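Long-range contacts in ribosomal-protein-S5-alanine N-acetyltransferase (Vibrio fischeri, PDB 3IGR), which probably transfers the acetyl group of acetyl-CoA to the amino group of the N-terminal alanine of ribosomal protein S5: residues R13-S18 / A67-V72; T22-F27 / F46-W51; V84-I89 / R115-T120; A135-R140 / D171-S176. All coordinates share one frame; numbering follows the deposited sequence.

Interaction 1: residues R13-S18 / A67-V72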
loop_
_atom_site.group_PDB
_atom_site.type_symbol
_atom_site.label_atom_id
_atom_site.label_comp_id
_atom_site.label_asym_id
_atom_site.label_seq_id
_atom_site.Cartn_x
_atom_site.Cartn_y
_atom_site.Cartn_z
ATOM N N ARG A 13 10.823 9.646 -14.532
ATOM C CA ARG A 13 10.627 10.657 -15.552
ATOM C C ARG A 13 10.665 9.976 -16.892
ATOM O O ARG A 13 11.062 8.816 -16.987
ATOM C CB ARG A 13 11.702 11.756 -15.465
ATOM C CG ARG A 13 13.145 11.276 -15.633
ATOM C CD ARG A 13 14.039 12.433 -16.074
ATOM N NE ARG A 13 15.464 12.097 -16.092
ATOM C CZ ARG A 13 16.075 11.414 -17.061
ATOM N NH1 ARG A 13 15.396 10.960 -18.117
ATOM N NH2 ARG A 13 17.376 11.179 -16.971
ATOM N N LEU A 14 10.240 10.689 -17.928
ATOM C CA LEU A 14 10.328 10.149 -19.284
ATOM C C LEU A 14 11.790 10.080 -19.708
ATOM O O LEU A 14 12.586 10.951 -19.365
ATOM C CB LEU A 14 9.498 10.982 -20.261
ATOM C CG LEU A 14 7.975 10.832 -20.132
ATOM C CD1 LEU A 14 7.239 11.818 -21.052
ATOM C CD2 LEU A 14 7.523 9.398 -20.433
ATOM N N ILE A 15 12.137 9.020 -20.425
ATOM C CA ILE A 15 13.479 8.848 -20.957
ATOM C C ILE A 15 13.755 9.905 -22.034
ATOM O O ILE A 15 12.829 10.362 -22.716
ATOM C CB ILE A 15 13.681 7.390 -21.466
ATOM C CG1 ILE A 15 15.167 7.014 -21.522
ATOM C CG2 ILE A 15 12.926 7.128 -22.785
ATOM C CD1 ILE A 15 15.425 5.572 -21.918
ATOM N N LYS A 16 15.022 10.311 -22.159
ATOM C CA LYS A 16 15.428 11.353 -23.098
ATOM C C LYS A 16 16.594 10.892 -23.969
ATOM O O LYS A 16 17.286 9.929 -23.638
ATOM C CB LYS A 16 15.833 12.634 -22.353
ATOM C CG LYS A 16 14.694 13.367 -21.656
ATOM C CD LYS A 16 15.072 14.796 -21.288
ATOM C CE LYS A 16 15.712 14.859 -19.907
ATOM N NZ LYS A 16 15.253 16.045 -19.112
ATOM N N SER A 17 16.819 11.603 -25.071
ATOM C CA SER A 17 17.967 11.347 -25.937
ATOM C C SER A 17 19.282 11.243 -25.157
ATOM O O SER A 17 20.074 10.334 -25.406
ATOM C CB SER A 17 18.068 12.418 -27.028
ATOM O OG SER A 17 16.970 12.340 -27.924
ATOM N N SER A 18 19.494 12.152 -24.198
ATOM C CA SER A 18 20.728 12.183 -23.397
ATOM C C SER A 18 20.971 10.935 -22.534
ATOM O O SER A 18 22.079 10.744 -22.023
ATOM C CB SER A 18 20.769 13.444 -22.522
ATOM O OG SER A 18 19.529 13.633 -21.839
ATOM N N ALA A 67 3.265 6.554 -26.821
ATOM C CA ALA A 67 4.029 5.663 -25.949
ATOM C C ALA A 67 4.762 6.476 -24.892
ATOM O O ALA A 67 5.112 7.629 -25.121
ATOM C CB ALA A 67 5.031 4.826 -26.757
ATOM N N PHE A 68 4.986 5.873 -23.736
ATOM C CA PHE A 68 5.569 6.591 -22.603
ATOM C C PHE A 68 6.545 5.636 -21.933
ATOM O O PHE A 68 6.152 4.654 -21.274
ATOM C CB PHE A 68 4.467 7.085 -21.645
ATOM C CG PHE A 68 3.407 7.926 -22.333
ATOM C CD1 PHE A 68 3.601 9.295 -22.538
ATOM C CD2 PHE A 68 2.246 7.345 -22.823
ATOM C CE1 PHE A 68 2.644 10.063 -23.195
ATOM C CE2 PHE A 68 1.277 8.112 -23.490
ATOM C CZ PHE A 68 1.477 9.462 -23.677
ATOM N N TYR A 69 7.826 5.876 -22.171
ATOM C CA TYR A 69 8.841 4.999 -21.636
ATOM C C TYR A 69 9.488 5.751 -20.484
ATOM O O TYR A 69 10.187 6.734 -20.710
ATOM C CB TYR A 69 9.854 4.634 -22.723
ATOM C CG TYR A 69 10.772 3.503 -22.346
ATOM C CD1 TYR A 69 10.678 2.270 -22.984
ATOM C CD2 TYR A 69 11.736 3.660 -21.335
ATOM C CE1 TYR A 69 11.520 1.223 -22.641
ATOM C CE2 TYR A 69 12.581 2.620 -20.984
ATOM C CZ TYR A 69 12.475 1.404 -21.651
ATOM O OH TYR A 69 13.306 0.359 -21.312
ATOM N N PHE A 70 9.210 5.321 -19.256
ATOM C CA PHE A 70 9.784 5.968 -18.077
ATOM C C PHE A 70 11.032 5.257 -17.580
ATOM O O PHE A 70 11.126 4.026 -17.649
ATOM C CB PHE A 70 8.797 5.966 -16.923
ATOM C CG PHE A 70 7.610 6.863 -17.115
ATOM C CD1 PHE A 70 7.627 8.172 -16.617
ATOM C CD2 PHE A 70 6.459 6.378 -17.738
ATOM C CE1 PHE A 70 6.519 9.001 -16.758
ATOM C CE2 PHE A 70 5.343 7.201 -17.906
ATOM C CZ PHE A 70 5.367 8.515 -17.405
ATOM N N VAL A 71 11.967 6.030 -17.043
ATOM C CA VAL A 71 13.104 5.463 -16.298
ATOM C C VAL A 71 13.046 5.865 -14.811
ATOM O O VAL A 71 12.484 6.912 -14.455
ATOM C CB VAL A 71 14.477 5.850 -16.901
ATOM C CG1 VAL A 71 14.684 5.151 -18.260
ATOM C CG2 VAL A 71 14.655 7.370 -17.026
ATOM N N VAL A 72 13.590 5.005 -13.958
ATOM C CA VAL A 72 13.729 5.307 -12.548
ATOM C C VAL A 72 15.215 5.626 -12.311
ATOM O O VAL A 72 16.091 4.819 -12.639
ATOM C CB VAL A 72 13.315 4.132 -11.652
ATOM C CG1 VAL A 72 13.456 4.542 -10.177
ATOM C CG2 VAL A 72 11.894 3.662 -11.964
#
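L14 sets one methyl squarely over the ring of F70: CD2 stands 3.8 Å from the centroid of the F70 ring, 9° off the ring normal, a CH-pi contact centred on the face. The same methyl lies near the plane of the F68 ring and touches its stem, L14 CD2 to F68 CB being 4.0 Å, so one leucine branch serves two phenylalanines. Beyond the end of the strand, I15 carries the packing to the other face of the sheet. Its CG1 branch runs opposite the backbone N (chi1 -158°) and brings CD1 within 3.8 Å of V71 CG1, while CG2 touches CD2 of Y69. Helix 20-29 covers this second group through I23 and F27, and F70 faces T120 of helix 112-126. The contact illustrates the N-terminal side of the GNAT sheet, where strand 10-14 pairs antiparallel with strand 68-74, helices 20-29 and 48-63 lying between them in the chain. R13 and V71 form a hydrogen-bonded pair, with V71 N to R13 O at 2.9 Å and R13 N to V71 O at 3.2 Å; I15 N extends the ladder to Y69 O at 3.0 Å. At the polar edge the R13 chain lies beside V71, whose CG2 covers one face of the guanidinium. R13 NH1 turns back to L14 O at 3.1 Å, with the carbonyl oxygen in the guanidinium plane, and also forms a salt bridge with D19.

Interaction 2: residues T22-F27 / F46-W51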
loop_
_atom_site.group_PDB
_atom_site.type_symbol
_atom_site.label_atom_id
_atom_site.label_comp_id
_atom_site.label_asym_id
_atom_site.label_seq_id
_atom_site.Cartn_x
_atom_site.Cartn_y
_atom_site.Cartn_z
ATOM N N THR A 22 23.378 5.678 -20.290
ATOM C CA THR A 22 22.912 5.182 -19.003
ATOM C C THR A 22 21.831 4.098 -19.104
ATOM O O THR A 22 21.851 3.141 -18.332
ATOM C CB THR A 22 22.483 6.327 -18.062
ATOM O OG1 THR A 22 22.060 5.778 -16.811
ATOM C CG2 THR A 22 21.351 7.136 -18.655
ATOM N N ILE A 23 20.897 4.230 -20.046
ATOM C CA ILE A 23 19.938 3.140 -20.264
ATOM C C ILE A 23 20.632 1.867 -20.785
ATOM O O ILE A 23 20.286 0.756 -20.375
ATOM C CB ILE A 23 18.699 3.548 -21.139
ATOM C CG1 ILE A 23 17.582 2.498 -21.033
ATOM C CG2 ILE A 23 19.093 3.768 -22.602
ATOM C CD1 ILE A 23 16.968 2.385 -19.662
ATOM N N ALA A 24 21.605 2.041 -21.675
ATOM C CA ALA A 24 22.395 0.920 -22.192
ATOM C C ALA A 24 23.098 0.198 -21.044
ATOM O O ALA A 24 22.996 -1.027 -20.930
ATOM C CB ALA A 24 23.429 1.414 -23.223
ATOM N N ASN A 25 23.806 0.968 -20.204
ATOM C CA ASN A 25 24.505 0.423 -19.037
ATOM C C ASN A 25 23.569 -0.365 -18.140
ATOM O O ASN A 25 23.937 -1.417 -17.632
ATOM C CB ASN A 25 25.191 1.527 -18.229
ATOM C CG ASN A 25 26.355 2.146 -18.958
ATOM O OD1 ASN A 25 26.843 1.605 -19.952
ATOM N ND2 ASN A 25 26.819 3.285 -18.465
ATOM N N TYR A 26 22.359 0.149 -17.956
ATOM C CA TYR A 26 21.371 -0.502 -17.107
ATOM C C TYR A 26 21.008 -1.901 -17.616
ATOM O O TYR A 26 20.923 -2.838 -16.826
ATOM C CB TYR A 26 20.114 0.366 -16.956
ATOM C CG TYR A 26 18.933 -0.382 -16.380
ATOM C CD1 TYR A 26 18.822 -0.597 -15.007
ATOM C CD2 TYR A 26 17.923 -0.884 -17.210
ATOM C CE1 TYR A 26 17.762 -1.302 -14.484
ATOM C CE2 TYR A 26 16.848 -1.577 -16.689
ATOM C CZ TYR A 26 16.771 -1.781 -15.326
ATOM O OH TYR A 26 15.699 -2.468 -14.808
ATOM N N PHE A 27 20.768 -2.046 -18.917
ATOM C CA PHE A 27 20.362 -3.349 -19.426
ATOM C C PHE A 27 21.562 -4.269 -19.514
ATOM O O PHE A 27 21.459 -5.473 -19.295
ATOM C CB PHE A 27 19.606 -3.232 -20.760
ATOM C CG PHE A 27 18.181 -2.758 -20.592
ATOM C CD1 PHE A 27 17.250 -3.553 -19.927
ATOM C CD2 PHE A 27 17.783 -1.514 -21.063
ATOM C CE1 PHE A 27 15.934 -3.122 -19.742
ATOM C CE2 PHE A 27 16.466 -1.071 -20.882
ATOM C CZ PHE A 27 15.539 -1.882 -20.223
ATOM N N PHE A 46 22.056 -3.544 -25.932
ATOM C CA PHE A 46 22.950 -3.341 -24.808
ATOM C C PHE A 46 24.058 -2.309 -25.092
ATOM O O PHE A 46 24.951 -2.126 -24.266
ATOM C CB PHE A 46 23.560 -4.669 -24.355
ATOM C CG PHE A 46 22.545 -5.743 -24.033
ATOM C CD1 PHE A 46 21.855 -5.734 -22.828
ATOM C CD2 PHE A 46 22.304 -6.787 -24.923
ATOM C CE1 PHE A 46 20.933 -6.747 -22.525
ATOM C CE2 PHE A 46 21.392 -7.793 -24.623
ATOM C CZ PHE A 46 20.702 -7.769 -23.427
ATOM N N THR A 47 23.962 -1.624 -26.232
ATOM C CA THR A 47 24.908 -0.581 -26.639
ATOM C C THR A 47 24.254 0.805 -26.651
ATOM O O THR A 47 23.079 0.917 -26.997
ATOM C CB THR A 47 25.397 -0.797 -28.077
ATOM O OG1 THR A 47 24.294 -0.617 -28.975
ATOM C CG2 THR A 47 26.009 -2.185 -28.265
ATOM N N PRO A 48 25.038 1.868 -26.346
ATOM C CA PRO A 48 24.551 3.245 -26.483
ATOM C C PRO A 48 24.106 3.620 -27.905
ATOM O O PRO A 48 23.111 4.325 -28.058
ATOM C CB PRO A 48 25.751 4.095 -26.034
ATOM C CG PRO A 48 26.528 3.190 -25.131
ATOM C CD PRO A 48 26.386 1.829 -25.744
ATOM N N GLU A 49 24.815 3.146 -28.933
ATOM C CA GLU A 49 24.413 3.431 -30.320
ATOM C C GLU A 49 23.046 2.851 -30.676
ATOM O O GLU A 49 22.272 3.488 -31.391
ATOM C CB GLU A 49 25.468 3.000 -31.349
ATOM C CG GLU A 49 26.425 1.902 -30.898
ATOM C CD GLU A 49 27.575 2.426 -30.044
ATOM O OE1 GLU A 49 28.391 3.231 -30.543
ATOM O OE2 GLU A 49 27.666 2.018 -28.868
ATOM N N GLY A 50 22.744 1.661 -30.164
ATOM C CA GLY A 50 21.434 1.032 -30.395
ATOM C C GLY A 50 20.312 1.844 -29.779
ATOM O O GLY A 50 19.223 1.967 -30.348
ATOM N N TRP A 51 20.576 2.412 -28.611
ATOM C CA TRP A 51 19.583 3.236 -27.929
ATOM C C TRP A 51 19.380 4.625 -28.539
ATOM O O TRP A 51 18.253 5.109 -28.574
ATOM C CB TRP A 51 19.864 3.294 -26.430
ATOM C CG TRP A 51 19.285 2.101 -25.756
ATOM C CD1 TRP A 51 19.917 0.928 -25.484
ATOM C CD2 TRP A 51 17.934 1.945 -25.304
ATOM N NE1 TRP A 51 19.051 0.051 -24.881
ATOM C CE2 TRP A 51 17.828 0.654 -24.748
ATOM C CE3 TRP A 51 16.809 2.778 -25.300
ATOM C CZ2 TRP A 51 16.638 0.166 -24.197
ATOM C CZ3 TRP A 51 15.607 2.286 -24.740
ATOM C CH2 TRP A 51 15.541 0.996 -24.200
#
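I23 lays its CG2 methyl over the indole of W51, 3.7 Å from the centroid of the five-membered ring of W51. Its CG1 lies opposite the backbone N (chi1 -166°), which leaves CG2 directed at the indole. The side chains cross at about a right angle, CG2 pressing on the face while CG1 touches CZ2 and CH2. One helical turn on, F27 meets the far rim of the indole: its CE2 is 3.5 Å from W51 CZ2. Their planes differ by just 4°, yet neither ring lies over the other; they abut rim to rim. A24, with its small side chain, lets the backbones come close, its CB 3.5 Å from P48 N. F46 turns its ring edge to the helix, with F46 CE1 3.5 Å from F27 O. T47 is the N-cap of helix 48-63, its OG1 accepting from G50 N at 3.0 Å. Helices 20-29 and 48-63 both lie, as in other GNAT folds, in the helical segment between strands 10-14 and 68-74. The indole N-H is bonded to F45 O, and R54 adds a cation-pi contact to W51. With T47 OG1 and the indole N-H both bonded away from the facing helix, cohesion between the two segments depends on apolar and aromatic shape.

Interaction 3: residues V84-I89 / R115-T120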
loop_
_atom_site.group_PDB
_atom_site.type_symbol
_atom_site.label_atom_id
_atom_site.label_comp_id
_atom_site.label_asym_id
_atom_site.label_seq_id
_atom_site.Cartn_x
_atom_site.Cartn_y
_atom_site.Cartn_z
ATOM N N VAL A 84 9.680 1.746 -16.545
ATOM C CA VAL A 84 8.243 1.438 -16.579
ATOM C C VAL A 84 7.818 1.896 -17.948
ATOM O O VAL A 84 7.911 3.083 -18.259
ATOM C CB VAL A 84 7.416 2.163 -15.465
ATOM C CG1 VAL A 84 5.961 1.716 -15.492
ATOM C CG2 VAL A 84 7.990 1.870 -14.060
ATOM N N SER A 85 7.391 0.953 -18.784
ATOM C CA SER A 85 7.123 1.260 -20.189
ATOM C C SER A 85 5.657 1.039 -20.510
ATOM O O SER A 85 5.148 -0.060 -20.327
ATOM C CB SER A 85 7.980 0.379 -21.090
ATOM O OG SER A 85 7.590 0.544 -22.446
ATOM N N TYR A 86 4.985 2.085 -20.987
ATOM C CA TYR A 86 3.591 1.980 -21.452
ATOM C C TYR A 86 3.632 1.965 -22.974
ATOM O O TYR A 86 4.097 2.923 -23.603
ATOM C CB TYR A 86 2.732 3.130 -20.921
ATOM C CG TYR A 86 2.664 3.118 -19.419
ATOM C CD1 TYR A 86 1.692 2.375 -18.757
ATOM C CD2 TYR A 86 3.621 3.798 -18.649
ATOM C CE1 TYR A 86 1.641 2.345 -17.368
ATOM C CE2 TYR A 86 3.579 3.766 -17.254
ATOM C CZ TYR A 86 2.585 3.031 -16.629
ATOM O OH TYR A 86 2.539 2.957 -15.274
ATOM N N SER A 87 3.185 0.852 -23.545
ATOM C CA SER A 87 3.261 0.611 -24.973
ATOM C C SER A 87 1.957 0.017 -25.473
ATOM O O SER A 87 1.072 -0.321 -24.677
ATOM C CB SER A 87 4.383 -0.381 -25.262
ATOM O OG SER A 87 4.084 -1.624 -24.646
ATOM N N ASN A 88 1.839 -0.114 -26.789
ATOM C CA ASN A 88 0.672 -0.750 -27.363
ATOM C C ASN A 88 -0.543 0.088 -26.970
ATOM O O ASN A 88 -1.575 -0.440 -26.569
ATOM C CB ASN A 88 0.548 -2.134 -26.731
ATOM C CG ASN A 88 0.387 -3.209 -27.719
ATOM O OD1 ASN A 88 1.353 -3.932 -28.021
ATOM N ND2 ASN A 88 -0.824 -3.359 -28.243
ATOM N N ILE A 89 -0.400 1.405 -27.034
ATOM C CA ILE A 89 -1.476 2.280 -26.631
ATOM C C ILE A 89 -2.497 2.447 -27.761
ATOM O O ILE A 89 -2.124 2.730 -28.899
ATOM C CB ILE A 89 -0.925 3.631 -26.165
ATOM C CG1 ILE A 89 -0.151 3.444 -24.847
ATOM C CG2 ILE A 89 -2.048 4.660 -26.020
ATOM C CD1 ILE A 89 0.517 4.720 -24.344
ATOM N N ARG A 115 6.098 1.754 -6.192
ATOM C CA ARG A 115 5.944 3.217 -6.238
ATOM C C ARG A 115 6.076 3.789 -7.637
ATOM O O ARG A 115 5.285 4.653 -8.028
ATOM C CB ARG A 115 6.933 3.944 -5.303
ATOM C CG ARG A 115 6.842 3.586 -3.825
ATOM C CD ARG A 115 7.736 4.540 -2.966
ATOM N NE ARG A 115 7.145 5.883 -2.829
ATOM C CZ ARG A 115 7.500 6.787 -1.908
ATOM N NH1 ARG A 115 8.466 6.530 -1.040
ATOM N NH2 ARG A 115 6.891 7.963 -1.852
ATOM N N ALA A 116 7.081 3.323 -8.388
ATOM C CA ALA A 116 7.307 3.792 -9.765
ATOM C C ALA A 116 6.112 3.513 -10.677
ATOM O O ALA A 116 5.677 4.385 -11.441
ATOM C CB ALA A 116 8.606 3.173 -10.347
ATOM N N VAL A 117 5.571 2.302 -10.578
ATOM C CA VAL A 117 4.436 1.883 -11.405
ATOM C C VAL A 117 3.158 2.584 -10.945
ATOM O O VAL A 117 2.365 3.013 -11.775
ATOM C CB VAL A 117 4.217 0.356 -11.377
ATOM C CG1 VAL A 117 2.958 -0.034 -12.144
ATOM C CG2 VAL A 117 5.426 -0.397 -11.970
ATOM N N ASN A 118 2.955 2.692 -9.625
ATOM C CA ASN A 118 1.771 3.368 -9.086
ATOM C C ASN A 118 1.642 4.812 -9.543
ATOM O O ASN A 118 0.544 5.271 -9.889
ATOM C CB ASN A 118 1.771 3.359 -7.561
ATOM C CG ASN A 118 0.416 3.696 -6.982
ATOM O OD1 ASN A 118 -0.577 3.770 -7.699
ATOM N ND2 ASN A 118 0.365 3.883 -5.672
ATOM N N VAL A 119 2.761 5.530 -9.509
ATOM C CA VAL A 119 2.719 6.958 -9.758
ATOM C C VAL A 119 2.516 7.207 -11.255
ATOM O O VAL A 119 1.799 8.124 -11.643
ATOM C CB VAL A 119 3.937 7.674 -9.153
ATOM C CG1 VAL A 119 5.216 7.471 -9.997
ATOM C CG2 VAL A 119 3.617 9.122 -8.913
ATOM N N THR A 120 3.106 6.355 -12.083
ATOM C CA THR A 120 2.918 6.458 -13.527
ATOM C C THR A 120 1.554 5.935 -14.021
ATOM O O THR A 120 0.989 6.516 -14.936
ATOM C CB THR A 120 4.073 5.814 -14.292
ATOM O OG1 THR A 120 4.190 4.433 -13.913
ATOM C CG2 THR A 120 5.356 6.548 -13.987
#
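Strand 84-87 and helix 115-120 run in roughly the same direction, their axes 37° apart and 9.5 Å distant at closest approach, with V84 and V117 the nearest pair of CA atoms. V84 and Y86, two residues apart on the strand, both direct their side chains at the helix. V84 divides its two methyls between neighbouring positions: CG2 rests 4.0 Å from A116 CB and equally far from V117 CG2, while CG1 leans toward T120, 3.6 Å from T120 OG1. Y86 brings its ring in edge-first. Its CG lies opposite the carbonyl carbon (chi1 -62°), and the ring extends along the helix flank until T120 OG1 sits at the ring edge, near its plane. Y86 OH donates to T120 OG1 at 2.6 Å, although the position of this phenolic oxygen is not entirely secure. On the T120 side, a chi1 of 58° sets OG1 between the backbone N and the carbonyl carbon, directed back at the preceding turn, where A116 O lies 2.9 Å from T120 OG1. Helix 112-126 follows strand 96-103 in the GNAT core and packs on the sheet; in this family its N-terminal end receives the pyrophosphate of CoA. M113, I121 and M124 of the helix extend the apolar contacts of V84 and Y86, and T120 also touches F70. The chemistry is that of a buried interface in which a hydroxyl pair is set among hydrocarbon: the methyls provide adhesion, whereas the phenol-to-threonine bond, if its geometry holds, would add direction and give the tyrosine oxygen a partner within the core.

Interaction 4: residues A135-R140 / D171-S176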
loop_
_atom_site.group_PDB
_atom_site.type_symbol
_atom_site.label_atom_id
_atom_site.label_comp_id
_atom_site.label_asym_id
_atom_site.label_seq_id
_atom_site.Cartn_x
_atom_site.Cartn_y
_atom_site.Cartn_z
ATOM N N ALA A 135 -1.377 -5.747 -17.772
ATOM C CA ALA A 135 -0.093 -6.307 -17.362
ATOM C C ALA A 135 -0.235 -7.817 -17.374
ATOM O O ALA A 135 -1.325 -8.338 -17.090
ATOM C CB ALA A 135 0.302 -5.833 -15.962
ATOM N N ALA A 136 0.851 -8.503 -17.736
ATOM C CA ALA A 136 0.893 -9.954 -17.818
ATOM C C ALA A 136 2.209 -10.431 -17.194
ATOM O O ALA A 136 3.258 -9.831 -17.418
ATOM C CB ALA A 136 0.822 -10.396 -19.260
ATOM N N TYR A 137 2.151 -11.506 -16.422
ATOM C CA TYR A 137 3.334 -11.988 -15.703
ATOM C C TYR A 137 3.370 -13.506 -15.654
ATOM O O TYR A 137 2.317 -14.170 -15.600
ATOM C CB TYR A 137 3.392 -11.389 -14.290
ATOM C CG TYR A 137 2.318 -11.863 -13.327
ATOM C CD1 TYR A 137 2.548 -12.954 -12.477
ATOM C CD2 TYR A 137 1.084 -11.201 -13.237
ATOM C CE1 TYR A 137 1.585 -13.385 -11.572
ATOM C CE2 TYR A 137 0.103 -11.624 -12.323
ATOM C CZ TYR A 137 0.359 -12.708 -11.503
ATOM O OH TYR A 137 -0.602 -13.140 -10.627
ATOM N N ILE A 138 4.583 -14.053 -15.673
ATOM C CA ILE A 138 4.774 -15.493 -15.536
ATOM C C ILE A 138 4.380 -15.871 -14.084
ATOM O O ILE A 138 4.841 -15.228 -13.135
ATOM C CB ILE A 138 6.250 -15.899 -15.834
ATOM C CG1 ILE A 138 6.621 -15.607 -17.295
ATOM C CG2 ILE A 138 6.490 -17.398 -15.499
ATOM C CD1 ILE A 138 8.138 -15.404 -17.551
ATOM N N PRO A 139 3.538 -16.906 -13.905
ATOM C CA PRO A 139 3.036 -17.176 -12.551
ATOM C C PRO A 139 4.124 -17.317 -11.481
ATOM O O PRO A 139 3.891 -16.930 -10.342
ATOM C CB PRO A 139 2.261 -18.500 -12.699
ATOM C CG PRO A 139 1.889 -18.572 -14.122
ATOM C CD PRO A 139 2.986 -17.846 -14.895
ATOM N N ARG A 140 5.295 -17.845 -11.822
ATOM C CA ARG A 140 6.309 -18.038 -10.788
ATOM C C ARG A 140 7.114 -16.765 -10.479
ATOM O O ARG A 140 7.963 -16.769 -9.596
ATOM C CB ARG A 140 7.203 -19.260 -11.074
ATOM C CG ARG A 140 8.213 -19.062 -12.172
ATOM C CD ARG A 140 8.861 -20.382 -12.593
ATOM N NE ARG A 140 9.792 -20.144 -13.697
ATOM C CZ ARG A 140 9.464 -20.107 -14.989
ATOM N NH1 ARG A 140 8.214 -20.316 -15.399
ATOM N NH2 ARG A 140 10.408 -19.867 -15.880
ATOM N N ASP A 171 3.580 -19.649 -19.905
ATOM C CA ASP A 171 2.256 -19.259 -19.445
ATOM C C ASP A 171 2.342 -17.857 -18.786
ATOM O O ASP A 171 3.359 -17.519 -18.167
ATOM C CB ASP A 171 1.718 -20.290 -18.418
ATOM C CG ASP A 171 1.479 -21.693 -19.014
ATOM O OD1 ASP A 171 1.614 -21.896 -20.239
ATOM O OD2 ASP A 171 1.122 -22.613 -18.248
ATOM N N HIS A 172 1.297 -17.037 -18.946
ATOM C CA HIS A 172 1.222 -15.744 -18.267
ATOM C C HIS A 172 -0.152 -15.507 -17.700
ATOM O O HIS A 172 -1.160 -15.828 -18.352
ATOM C CB HIS A 172 1.487 -14.596 -19.234
ATOM C CG HIS A 172 2.928 -14.415 -19.579
ATOM N ND1 HIS A 172 3.600 -13.235 -19.365
ATOM C CD2 HIS A 172 3.817 -15.257 -20.152
ATOM C CE1 HIS A 172 4.844 -13.351 -19.791
ATOM N NE2 HIS A 172 5.000 -14.568 -20.282
ATOM N N ILE A 173 -0.186 -14.920 -16.505
ATOM C CA ILE A 173 -1.421 -14.432 -15.914
ATOM C C ILE A 173 -1.779 -13.108 -16.565
ATOM O O ILE A 173 -0.923 -12.248 -16.707
ATOM C CB ILE A 173 -1.285 -14.240 -14.372
ATOM C CG1 ILE A 173 -0.800 -15.531 -13.696
ATOM C CG2 ILE A 173 -2.591 -13.757 -13.775
ATOM C CD1 ILE A 173 -1.731 -16.729 -13.858
ATOM N N LEU A 174 -3.024 -12.945 -16.980
ATOM C CA LEU A 174 -3.453 -11.667 -17.549
ATOM C C LEU A 174 -4.146 -10.862 -16.460
ATOM O O LEU A 174 -5.026 -11.372 -15.760
ATOM C CB LEU A 174 -4.400 -11.869 -18.746
ATOM C CG LEU A 174 -3.973 -12.914 -19.796
ATOM C CD1 LEU A 174 -5.108 -13.258 -20.733
ATOM C CD2 LEU A 174 -2.761 -12.431 -20.557
ATOM N N THR A 175 -3.740 -9.613 -16.313
ATOM C CA THR A 175 -4.330 -8.743 -15.299
ATOM C C THR A 175 -4.598 -7.364 -15.870
ATOM O O THR A 175 -4.017 -6.973 -16.904
ATOM C CB THR A 175 -3.425 -8.604 -14.029
ATOM O OG1 THR A 175 -2.327 -7.714 -14.297
ATOM C CG2 THR A 175 -2.888 -9.944 -13.572
ATOM N N SER A 176 -5.480 -6.613 -15.213
ATOM C CA SER A 176 -5.707 -5.247 -15.648
ATOM C C SER A 176 -6.137 -4.351 -14.501
ATOM O O SER A 176 -6.577 -4.821 -13.455
ATOM C CB SER A 176 -6.750 -5.202 -16.766
ATOM O OG SER A 176 -8.027 -5.394 -16.198
#
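Y137 and I173 pack tightly, with their side chains running alongside one another and I173 CB 3.8 Å from the centroid of the Y137 ring, 21° off its normal. Y137 owes this pose to a chi1 of 68°, which folds the ring back over the partner strand, where T175 CG2 meets its edge 3.7 Å from Y137 CE2. Next along this face, T175 grips A135 twice: both T175 N, at 2.8 Å, and T175 OG1, at 3.0 Å, donate to A135 O. The amide comes in nearly head-on, whereas the hydroxyl comes from above the carbonyl plane. Helix 142-150 covers A135 and Y137 with L148. In GNAT terms these are the strand following the central helix and a late strand, 168-178, which lies between 132-137 and 154-162; the pairing is antiparallel, and a further hydrogen-bonded pair joins I173 N to Y137 O at 2.8 Å. Packing is looser on the face carrying A136 and L174, where A136 CB comes no nearer than 4.3 Å to L174 CD2. Past the end of strand 132-137, I138 sets CG1 over the imidazole face of H172, 3.6 Å from H172 NE2, and Y162 meets the same ring. Both imidazole nitrogens are buried without a polar partner in the model. Exposed P139 closes this end, its CD 3.3 Å from D171 O, a buried carbonyl oxygen that likewise has no hydrogen-bond donor in the model. The D171 carboxylate accepts from K161 N.

How the interactions relate
Interactions 1 and 3 are buried and share neighbouring strands: F70 N probably bonds V84 O, and F68 O probably accepts from Y86 N, continuing one sheet through both. Interactions 2 and 4 are only partly buried. Interaction 2 is nested along the chain inside the loop closed by interaction 1 and packs against it, with Y69 OH 3.3 Å from F27 CZ. Interaction 4 belongs to the same sheet as 1 and 3 but lies beyond the chain centre, about 24 Å from interaction 1 between centres. Chemistry follows position: strand pairs 1 and 4 are laced by backbone bonds, helix pair 2 relies on apolar surfaces, and strand-helix contact 3 adds a hydroxyl pair.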